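Local coordinates for tail fiber protein (Acinetobacter phage AM24, PDB 5W5P), which is a trimeric phage tailspike that probably recognises and degrades the capsular polysaccharide of its Acinetobacter baumannii host, at residues A[408-422]-A[428-442]. Residues are numbered along the deposited sequence; the frame is centred on the assembly and turned at random.
Sequences FVGNWTNAYRMWSEG and FGNAFSGGNARRHQA
The side-chain oxygen OD1 of N430 is gripped by two N-H groups of N411, its backbone N at 3.0 Å and ND2 at 2.9 Å. The two amides lie side by side and nearly coplanar, and ND2 of N411 comes in the carbonyl plane of N430. N430 turns its own ND2 to F408 O, 3.0 Å away and reached from above the carbonyl plane, while N411 OD1 accepts from N372 ND2 and its ND2 also donates to F369 O, both on strand 365-375 of the preceding coil. Parallel backbone bonds run on both sides of this asparagine pair, from F428 N to F408 O and from A431 N to N411 O. After the type II turn F432-G435, H440 holds the segment 408-422: its NE2 accepts from M418 N at 2.9 Å, almost straight at 174°, and its edge meets the face of W419, where CD2 of H440 lies over the indole. F432 completes this aromatic cluster, its CE1 3.8 Å from CE of the selenomethionine M418. Further out, the guanidinium of R439 lies flat on the Y416 ring, planes 7° apart, as its NH1 donates to Y416 O at 2.8 Å, in the carbonyl plane and on a lone pair. R417 answers side-on, directing NE and NH2 to the single acceptor R439 O. On the subunit interface, W412 stacks on Y329 of the second subunit and F428 packs against F428 of the third. Stacked, hydrogen-bonded asparagines at the turns between parallel strands are a recognised feature of parallel beta-helices, consistent here with the right-handed beta-helix of phage tailspikes, near its C-terminal end.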
ATOM      1  N   PHE A 408      -8.605 -11.454  -6.350  1.00 37.72           N
ATOM      2  CA  PHE A 408      -9.397 -10.364  -5.794  1.00 38.29           C
ATOM      3  C   PHE A 408      -9.643 -10.635  -4.317  1.00 36.54           C
ATOM      4  O   PHE A 408     -10.155 -11.700  -3.958  1.00 36.14           O
ATOM      5  CB  PHE A 408     -10.736 -10.211  -6.532  1.00 39.15           C
ATOM      6  CG  PHE A 408     -10.605  -9.703  -7.946  1.00 35.81           C
ATOM      7  CD1 PHE A 408     -10.231 -10.556  -8.976  1.00 33.03           C
ATOM      8  CD2 PHE A 408     -10.872  -8.375  -8.243  1.00 35.25           C
ATOM      9  CE1 PHE A 408     -10.116 -10.093 -10.272  1.00 35.97           C
ATOM     10  CE2 PHE A 408     -10.756  -7.901  -9.537  1.00 39.05           C
ATOM     11  CZ  PHE A 408     -10.377  -8.761 -10.556  1.00 39.42           C
ATOM     12  N   VAL A 409      -9.287  -9.674  -3.466  1.00 33.77           N
ATOM     13  CA  VAL A 409      -9.420  -9.812  -2.021  1.00 37.05           C
ATOM     14  C   VAL A 409     -10.094  -8.559  -1.472  1.00 41.48           C
ATOM     15  O   VAL A 409      -9.590  -7.445  -1.658  1.00 44.77           O
ATOM     16  CB  VAL A 409      -8.060 -10.031  -1.336  1.00 42.70           C
ATOM     17  CG1 VAL A 409      -8.203  -9.953   0.190  1.00 32.22           C
ATOM     18  CG2 VAL A 409      -7.435 -11.361  -1.771  1.00 31.95           C
ATOM     19  N   GLY A 410     -11.230  -8.740  -0.801  1.00 38.26           N
ATOM     20  CA  GLY A 410     -11.829  -7.674  -0.019  1.00 36.49           C
ATOM     21  C   GLY A 410     -12.356  -6.486  -0.793  1.00 38.19           C
ATOM     22  O   GLY A 410     -12.465  -5.394  -0.226  1.00 37.97           O
ATOM     23  N   ASN A 411     -12.688  -6.663  -2.071  1.00 39.58           N
ATOM     24  CA  ASN A 411     -13.242  -5.593  -2.889  1.00 36.22           C
ATOM     25  C   ASN A 411     -14.758  -5.516  -2.724  1.00 39.35           C
ATOM     26  O   ASN A 411     -15.398  -6.432  -2.208  1.00 46.51           O
ATOM     27  CB  ASN A 411     -12.894  -5.798  -4.365  1.00 33.98           C
ATOM     28  CG  ASN A 411     -11.402  -5.948  -4.597  1.00 40.09           C
ATOM     29  OD1 ASN A 411     -10.671  -4.956  -4.684  1.00 39.22           O
ATOM     30  ND2 ASN A 411     -10.937  -7.198  -4.693  1.00 41.81           N
ATOM     31  N   TRP A 412     -15.329  -4.405  -3.184  1.00 39.55           N
ATOM     32  CA  TRP A 412     -16.762  -4.146  -3.098  1.00 40.32           C
ATOM     33  C   TRP A 412     -17.253  -3.636  -4.442  1.00 41.38           C
ATOM     34  O   TRP A 412     -16.727  -2.644  -4.961  1.00 40.69           O
ATOM     35  CB  TRP A 412     -17.084  -3.110  -2.009  1.00 41.30           C
ATOM     36  CG  TRP A 412     -18.552  -2.954  -1.711  1.00 41.28           C
ATOM     37  CD1 TRP A 412     -19.225  -3.464  -0.638  1.00 42.40           C
ATOM     38  CD2 TRP A 412     -19.526  -2.233  -2.486  1.00 41.47           C
ATOM     39  NE1 TRP A 412     -20.551  -3.112  -0.698  1.00 44.54           N
ATOM     40  CE2 TRP A 412     -20.763  -2.358  -1.821  1.00 41.31           C
ATOM     41  CE3 TRP A 412     -19.473  -1.501  -3.679  1.00 36.14           C
ATOM     42  CZ2 TRP A 412     -21.935  -1.778  -2.307  1.00 39.60           C
ATOM     43  CZ3 TRP A 412     -20.638  -0.932  -4.164  1.00 36.79           C
ATOM     44  CH2 TRP A 412     -21.853  -1.073  -3.479  1.00 38.73           C
ATOM     45  N   THR A 413     -18.273  -4.292  -4.989  1.00 41.23           N
ATOM     46  CA  THR A 413     -18.886  -3.851  -6.231  1.00 41.19           C
ATOM     47  C   THR A 413     -20.400  -3.943  -6.106  1.00 42.15           C
ATOM     48  O   THR A 413     -20.934  -4.645  -5.245  1.00 44.05           O
ATOM     49  CB  THR A 413     -18.406  -4.677  -7.438  1.00 39.44           C
ATOM     50  OG1 THR A 413     -18.790  -4.025  -8.655  1.00 41.46           O
ATOM     51  CG2 THR A 413     -19.007  -6.085  -7.410  1.00 37.32           C
ATOM     52  N   ASN A 414     -21.089  -3.194  -6.970  1.00 39.51           N
ATOM     53  CA  ASN A 414     -22.523  -3.349  -7.164  1.00 39.68           C
ATOM     54  C   ASN A 414     -22.852  -3.426  -8.649  1.00 42.54           C
ATOM     55  O   ASN A 414     -23.999  -3.196  -9.043  1.00 39.62           O
ATOM     56  CB  ASN A 414     -23.309  -2.221  -6.486  1.00 39.64           C
ATOM     57  CG  ASN A 414     -23.009  -0.849  -7.074  1.00 42.62           C
ATOM     58  OD1 ASN A 414     -22.085  -0.677  -7.869  1.00 42.37           O
ATOM     59  ND2 ASN A 414     -23.790   0.142  -6.665  1.00 38.82           N
ATOM     60  N   ALA A 415     -21.858  -3.734  -9.472  1.00 37.35           N
ATOM     61  CA  ALA A 415     -22.041  -3.887 -10.901  1.00 37.74           C
ATOM     62  C   ALA A 415     -22.482  -5.315 -11.206  1.00 46.46           C
ATOM     63  O   ALA A 415     -22.570  -6.169 -10.321  1.00 37.44           O
ATOM     64  CB  ALA A 415     -20.751  -3.529 -11.637  1.00 39.13           C
ATOM     65  N   TYR A 416     -22.773  -5.583 -12.479  1.00 43.14           N
ATOM     66  CA  TYR A 416     -23.159  -6.935 -12.856  1.00 41.01           C
ATOM     67  C   TYR A 416     -22.056  -7.932 -12.522  1.00 42.64           C
ATOM     68  O   TYR A 416     -22.324  -9.006 -11.968  1.00 37.39           O
ATOM     69  CB  TYR A 416     -23.511  -6.996 -14.339  1.00 41.16           C
ATOM     70  CG  TYR A 416     -24.212  -8.279 -14.697  1.00 44.62           C
ATOM     71  CD1 TYR A 416     -25.548  -8.471 -14.373  1.00 47.61           C
ATOM     72  CD2 TYR A 416     -23.538  -9.308 -15.336  1.00 43.57           C
ATOM     73  CE1 TYR A 416     -26.198  -9.652 -14.684  1.00 46.92           C
ATOM     74  CE2 TYR A 416     -24.180 -10.495 -15.649  1.00 44.96           C
ATOM     75  CZ  TYR A 416     -25.509 -10.657 -15.320  1.00 47.21           C
ATOM     76  OH  TYR A 416     -26.156 -11.827 -15.631  1.00 52.61           O
ATOM     77  N   ARG A 417     -20.808  -7.584 -12.825  1.00 37.13           N
ATOM     78  CA  ARG A 417     -19.685  -8.461 -12.542  1.00 36.46           C
ATOM     79  C   ARG A 417     -18.485  -7.635 -12.108  1.00 44.34           C
ATOM     80  O   ARG A 417     -18.319  -6.480 -12.512  1.00 36.16           O
ATOM     81  CB  ARG A 417     -19.316  -9.310 -13.760  1.00 36.63           C
ATOM     82  CG  ARG A 417     -20.085 -10.620 -13.856  1.00 48.03           C
ATOM     83  CD  ARG A 417     -19.471 -11.534 -14.901  1.00 47.63           C
ATOM     84  NE  ARG A 417     -20.176 -12.805 -14.993  1.00 49.04           N
ATOM     85  CZ  ARG A 417     -21.142 -13.065 -15.867  1.00 50.62           C
ATOM     86  NH1 ARG A 417     -21.522 -12.137 -16.739  1.00 54.52           N
ATOM     87  NH2 ARG A 417     -21.725 -14.252 -15.869  1.00 44.19           N
HETATM   88  N   MSE A 418     -17.643  -8.249 -11.287  1.00 43.14           N
HETATM   89  CA  MSE A 418     -16.399  -7.619 -10.882  1.00 43.84           C
HETATM   90  C   MSE A 418     -15.263  -7.986 -11.839  1.00 43.07           C
HETATM   91  O   MSE A 418     -14.326  -7.204 -12.024  1.00 42.60           O
HETATM   92  CB  MSE A 418     -16.039  -8.009  -9.454  1.00 44.50           C
HETATM   93  CG  MSE A 418     -14.974  -7.115  -8.843  1.00 50.34           C
HETATM   94 SE   MSE A 418     -14.344  -7.779  -7.129  1.00 48.72          SE
HETATM   95  CE  MSE A 418     -15.962  -7.472  -6.078  1.00 51.17           C
ATOM     96  N   TRP A 419     -15.356  -9.170 -12.449  1.00 38.88           N
ATOM     97  CA  TRP A 419     -14.344  -9.624 -13.392  1.00 37.88           C
ATOM     98  C   TRP A 419     -14.998 -10.517 -14.440  1.00 40.33           C
ATOM     99  O   TRP A 419     -16.129 -10.981 -14.275  1.00 35.57           O
ATOM    100  CB  TRP A 419     -13.199 -10.356 -12.676  1.00 34.28           C
ATOM    101  CG  TRP A 419     -13.619 -11.586 -11.925  1.00 38.53           C
ATOM    102  CD1 TRP A 419     -13.872 -12.820 -12.451  1.00 39.70           C
ATOM    103  CD2 TRP A 419     -13.830 -11.704 -10.512  1.00 37.63           C
ATOM    104  NE1 TRP A 419     -14.224 -13.695 -11.456  1.00 41.54           N
ATOM    105  CE2 TRP A 419     -14.209 -13.035 -10.256  1.00 38.81           C
ATOM    106  CE3 TRP A 419     -13.736 -10.812  -9.441  1.00 36.96           C
ATOM    107  CZ2 TRP A 419     -14.494 -13.496  -8.973  1.00 38.36           C
ATOM    108  CZ3 TRP A 419     -14.023 -11.271  -8.170  1.00 35.65           C
ATOM    109  CH2 TRP A 419     -14.394 -12.600  -7.947  1.00 37.91           C
ATOM    110  N   SER A 420     -14.268 -10.743 -15.533  1.00 40.52           N
ATOM    111  CA  SER A 420     -14.750 -11.630 -16.585  1.00 43.66           C
ATOM    112  C   SER A 420     -14.996 -13.024 -16.024  1.00 46.82           C
ATOM    113  O   SER A 420     -14.133 -13.595 -15.349  1.00 47.14           O
ATOM    114  CB  SER A 420     -13.740 -11.696 -17.732  1.00 40.49           C
ATOM    115  OG  SER A 420     -13.554 -10.433 -18.339  1.00 39.70           O
ATOM    116  N   GLU A 421     -16.175 -13.572 -16.311  1.00 49.73           N
ATOM    117  CA  GLU A 421     -16.572 -14.851 -15.736  1.00 48.71           C
ATOM    118  C   GLU A 421     -15.565 -15.941 -16.089  1.00 46.04           C
ATOM    119  O   GLU A 421     -15.067 -16.012 -17.216  1.00 42.88           O
ATOM    120  CB  GLU A 421     -17.971 -15.245 -16.222  1.00 51.22           C
ATOM    121  CG  GLU A 421     -18.094 -15.393 -17.735  1.00 59.41           C
ATOM    122  CD  GLU A 421     -18.821 -14.228 -18.391  1.00 67.75           C
ATOM    123  OE1 GLU A 421     -19.952 -14.437 -18.885  1.00 72.56           O
ATOM    124  OE2 GLU A 421     -18.262 -13.106 -18.415  1.00 66.18           O
ATOM    125  N   GLY A 422     -15.250 -16.778 -15.098  1.00 45.20           N
ATOM    126  CA  GLY A 422     -14.396 -17.931 -15.283  1.00 40.63           C
ATOM    127  C   GLY A 422     -12.916 -17.649 -15.422  1.00 42.86           C
ATOM    128  O   GLY A 422     -12.145 -18.596 -15.606  1.00 46.35           O
ATOM    129  N   PHE A 428     -11.532 -14.053  -2.341  1.00 33.73           N
ATOM    130  CA  PHE A 428     -12.268 -14.147  -1.087  1.00 38.93           C
ATOM    131  C   PHE A 428     -12.467 -12.748  -0.519  1.00 42.03           C
ATOM    132  O   PHE A 428     -11.756 -11.803  -0.875  1.00 40.93           O
ATOM    133  CB  PHE A 428     -11.553 -15.047  -0.072  1.00 37.25           C
ATOM    134  CG  PHE A 428     -10.151 -14.605   0.256  1.00 36.24           C
ATOM    135  CD1 PHE A 428      -9.917 -13.667   1.251  1.00 36.62           C
ATOM    136  CD2 PHE A 428      -9.069 -15.130  -0.431  1.00 32.04           C
ATOM    137  CE1 PHE A 428      -8.623 -13.256   1.553  1.00 35.75           C
ATOM    138  CE2 PHE A 428      -7.780 -14.727  -0.135  1.00 31.98           C
ATOM    139  CZ  PHE A 428      -7.557 -13.787   0.858  1.00 33.69           C
ATOM    140  N   GLY A 429     -13.454 -12.631   0.369  1.00 41.30           N
ATOM    141  CA  GLY A 429     -13.733 -11.373   1.031  1.00 37.44           C
ATOM    142  C   GLY A 429     -14.386 -10.311   0.175  1.00 38.10           C
ATOM    143  O   GLY A 429     -14.542  -9.177   0.639  1.00 39.72           O
ATOM    144  N   ASN A 430     -14.777 -10.637  -1.052  1.00 33.81           N
ATOM    145  CA  ASN A 430     -15.358  -9.651  -1.952  1.00 35.34           C
ATOM    146  C   ASN A 430     -16.856  -9.514  -1.718  1.00 36.95           C
ATOM    147  O   ASN A 430     -17.533 -10.462  -1.299  1.00 36.39           O
ATOM    148  CB  ASN A 430     -15.097 -10.038  -3.410  1.00 36.82           C
ATOM    149  CG  ASN A 430     -13.617 -10.094  -3.741  1.00 38.03           C
ATOM    150  OD1 ASN A 430     -12.936  -9.062  -3.802  1.00 37.85           O
ATOM    151  ND2 ASN A 430     -13.107 -11.304  -3.949  1.00 35.70           N
ATOM    152  N   ALA A 431     -17.377  -8.325  -2.016  1.00 35.43           N
ATOM    153  CA  ALA A 431     -18.792  -8.022  -1.857  1.00 37.75           C
ATOM    154  C   ALA A 431     -19.423  -7.779  -3.220  1.00 43.76           C
ATOM    155  O   ALA A 431     -18.900  -6.997  -4.017  1.00 45.45           O
ATOM    156  CB  ALA A 431     -18.993  -6.806  -0.960  1.00 35.94           C
ATOM    157  N   PHE A 432     -20.544  -8.444  -3.479  1.00 47.67           N
ATOM    158  CA  PHE A 432     -21.259  -8.349  -4.754  1.00 43.45           C
ATOM    159  C   PHE A 432     -22.668  -7.830  -4.487  1.00 43.43           C
ATOM    160  O   PHE A 432     -23.651  -8.559  -4.625  1.00 46.47           O
ATOM    161  CB  PHE A 432     -21.287  -9.702  -5.464  1.00 40.19           C
ATOM    162  CG  PHE A 432     -19.945 -10.359  -5.550  1.00 42.90           C
ATOM    163  CD1 PHE A 432     -19.091 -10.072  -6.599  1.00 42.50           C
ATOM    164  CD2 PHE A 432     -19.533 -11.256  -4.576  1.00 43.67           C
ATOM    165  CE1 PHE A 432     -17.850 -10.670  -6.678  1.00 45.28           C
ATOM    166  CE2 PHE A 432     -18.293 -11.858  -4.649  1.00 41.48           C
ATOM    167  CZ  PHE A 432     -17.450 -11.568  -5.700  1.00 43.32           C
ATOM    168  N   SER A 433     -22.759  -6.563  -4.108  1.00 47.14           N
ATOM    169  CA  SER A 433     -24.048  -5.976  -3.775  1.00 49.00           C
ATOM    170  C   SER A 433     -24.945  -5.949  -5.010  1.00 52.64           C
ATOM    171  O   SER A 433     -24.517  -5.555  -6.099  1.00 53.31           O
ATOM    172  CB  SER A 433     -23.836  -4.570  -3.209  1.00 45.61           C
ATOM    173  OG  SER A 433     -25.003  -3.778  -3.303  1.00 52.55           O
ATOM    174  N   GLY A 434     -26.188  -6.407  -4.848  1.00 54.24           N
ATOM    175  CA  GLY A 434     -27.124  -6.488  -5.952  1.00 55.07           C
ATOM    176  C   GLY A 434     -26.876  -7.612  -6.936  1.00 54.38           C
ATOM    177  O   GLY A 434     -27.731  -7.861  -7.796  1.00 54.62           O
ATOM    178  N   GLY A 435     -25.734  -8.290  -6.853  1.00 50.65           N
ATOM    179  CA  GLY A 435     -25.452  -9.429  -7.698  1.00 53.78           C
ATOM    180  C   GLY A 435     -25.183 -10.671  -6.873  1.00 59.41           C
ATOM    181  O   GLY A 435     -25.777 -10.853  -5.805  1.00 60.75           O
ATOM    182  N   ASN A 436     -24.290 -11.532  -7.350  1.00 59.49           N
ATOM    183  CA  ASN A 436     -23.926 -12.729  -6.608  1.00 56.22           C
ATOM    184  C   ASN A 436     -22.542 -13.172  -7.046  1.00 57.26           C
ATOM    185  O   ASN A 436     -22.091 -12.861  -8.152  1.00 58.85           O
ATOM    186  CB  ASN A 436     -24.941 -13.852  -6.825  1.00 56.63           C
ATOM    187  CG  ASN A 436     -25.096 -14.210  -8.285  1.00 59.72           C
ATOM    188  OD1 ASN A 436     -24.396 -15.082  -8.803  1.00 57.42           O
ATOM    189  ND2 ASN A 436     -26.015 -13.529  -8.963  1.00 61.64           N
ATOM    190  N   ALA A 437     -21.870 -13.909  -6.156  1.00 56.30           N
ATOM    191  CA  ALA A 437     -20.547 -14.428  -6.479  1.00 50.13           C
ATOM    192  C   ALA A 437     -20.613 -15.542  -7.514  1.00 50.25           C
ATOM    193  O   ALA A 437     -19.697 -15.677  -8.336  1.00 54.49           O
ATOM    194  CB  ALA A 437     -19.855 -14.927  -5.212  1.00 43.96           C
ATOM    195  N   ARG A 438     -21.683 -16.340  -7.497  1.00 46.85           N
ATOM    196  CA  ARG A 438     -21.750 -17.520  -8.354  1.00 50.53           C
ATOM    197  C   ARG A 438     -21.670 -17.155  -9.831  1.00 51.44           C
ATOM    198  O   ARG A 438     -21.095 -17.905 -10.627  1.00 54.51           O
ATOM    199  CB  ARG A 438     -23.034 -18.299  -8.060  1.00 53.50           C
ATOM    200  CG  ARG A 438     -23.078 -19.674  -8.696  1.00 56.90           C
ATOM    201  CD  ARG A 438     -24.377 -20.397  -8.383  1.00 59.62           C
ATOM    202  NE  ARG A 438     -24.509 -20.732  -6.968  1.00 61.36           N
ATOM    203  CZ  ARG A 438     -23.902 -21.766  -6.395  1.00 60.05           C
ATOM    204  NH1 ARG A 438     -23.115 -22.552  -7.119  1.00 60.93           N
ATOM    205  NH2 ARG A 438     -24.075 -22.009  -5.102  1.00 57.34           N
ATOM    206  N   ARG A 439     -22.224 -16.001 -10.207  1.00 48.38           N
ATOM    207  CA  ARG A 439     -22.230 -15.538 -11.591  1.00 46.93           C
ATOM    208  C   ARG A 439     -20.824 -15.369 -12.164  1.00 44.63           C
ATOM    209  O   ARG A 439     -20.650 -15.404 -13.390  1.00 40.98           O
ATOM    210  CB  ARG A 439     -23.024 -14.226 -11.647  1.00 52.81           C
ATOM    211  CG  ARG A 439     -22.669 -13.250 -12.751  1.00 53.75           C
ATOM    212  CD  ARG A 439     -23.346 -11.913 -12.512  1.00 52.79           C
ATOM    213  NE  ARG A 439     -24.739 -12.065 -12.098  1.00 55.37           N
ATOM    214  CZ  ARG A 439     -25.473 -11.094 -11.564  1.00 60.70           C
ATOM    215  NH1 ARG A 439     -24.957  -9.885 -11.378  1.00 63.93           N
ATOM    216  NH2 ARG A 439     -26.729 -11.326 -11.219  1.00 62.03           N
ATOM    217  N   HIS A 440     -19.815 -15.205 -11.312  1.00 47.22           N
ATOM    218  CA  HIS A 440     -18.446 -15.048 -11.782  1.00 46.83           C
ATOM    219  C   HIS A 440     -17.796 -16.363 -12.190  1.00 43.20           C
ATOM    220  O   HIS A 440     -16.698 -16.336 -12.757  1.00 37.64           O
ATOM    221  CB  HIS A 440     -17.602 -14.362 -10.704  1.00 46.11           C
ATOM    222  CG  HIS A 440     -18.071 -12.980 -10.367  1.00 49.27           C
ATOM    223  ND1 HIS A 440     -19.258 -12.738  -9.709  1.00 48.80           N
ATOM    224  CD2 HIS A 440     -17.526 -11.768 -10.624  1.00 48.21           C
ATOM    225  CE1 HIS A 440     -19.420 -11.434  -9.568  1.00 49.04           C
ATOM    226  NE2 HIS A 440     -18.383 -10.823 -10.111  1.00 48.87           N
ATOM    227  N   GLN A 441     -18.453 -17.498 -11.926  1.00 45.75           N
ATOM    228  CA  GLN A 441     -17.916 -18.832 -12.220  1.00 47.99           C
ATOM    229  C   GLN A 441     -16.544 -19.035 -11.583  1.00 46.77           C
ATOM    230  O   GLN A 441     -15.630 -19.588 -12.196  1.00 44.76           O
ATOM    231  CB  GLN A 441     -17.849 -19.095 -13.727  1.00 50.73           C
ATOM    232  CG  GLN A 441     -19.043 -18.603 -14.517  1.00 52.95           C
ATOM    233  CD  GLN A 441     -20.331 -19.247 -14.079  1.00 59.58           C
ATOM    234  OE1 GLN A 441     -20.360 -20.430 -13.740  1.00 65.32           O
ATOM    235  NE2 GLN A 441     -21.414 -18.474 -14.087  1.00 63.04           N
ATOM    236  N   ALA A 442     -16.391 -18.577 -10.347  1.00 48.48           N
ATOM    237  CA  ALA A 442     -15.096 -18.677  -9.700  1.00 44.10           C
ATOM    238  C   ALA A 442     -15.162 -19.617  -8.500  1.00 41.62           C
ATOM    239  O   ALA A 442     -16.215 -19.756  -7.871  1.00 43.53           O
ATOM    240  CB  ALA A 442     -14.598 -17.300  -9.242  1.00 37.80           C
TER
HETATM  241  O   HOH W   1     -25.817  -0.798  -4.182  1.00 47.62           O
HETATM  242  O   HOH W   2     -22.518  -9.442  -9.114  1.00 37.14           O
HETATM  243  O   HOH W   3     -13.633 -16.672 -12.211  1.00 37.96           O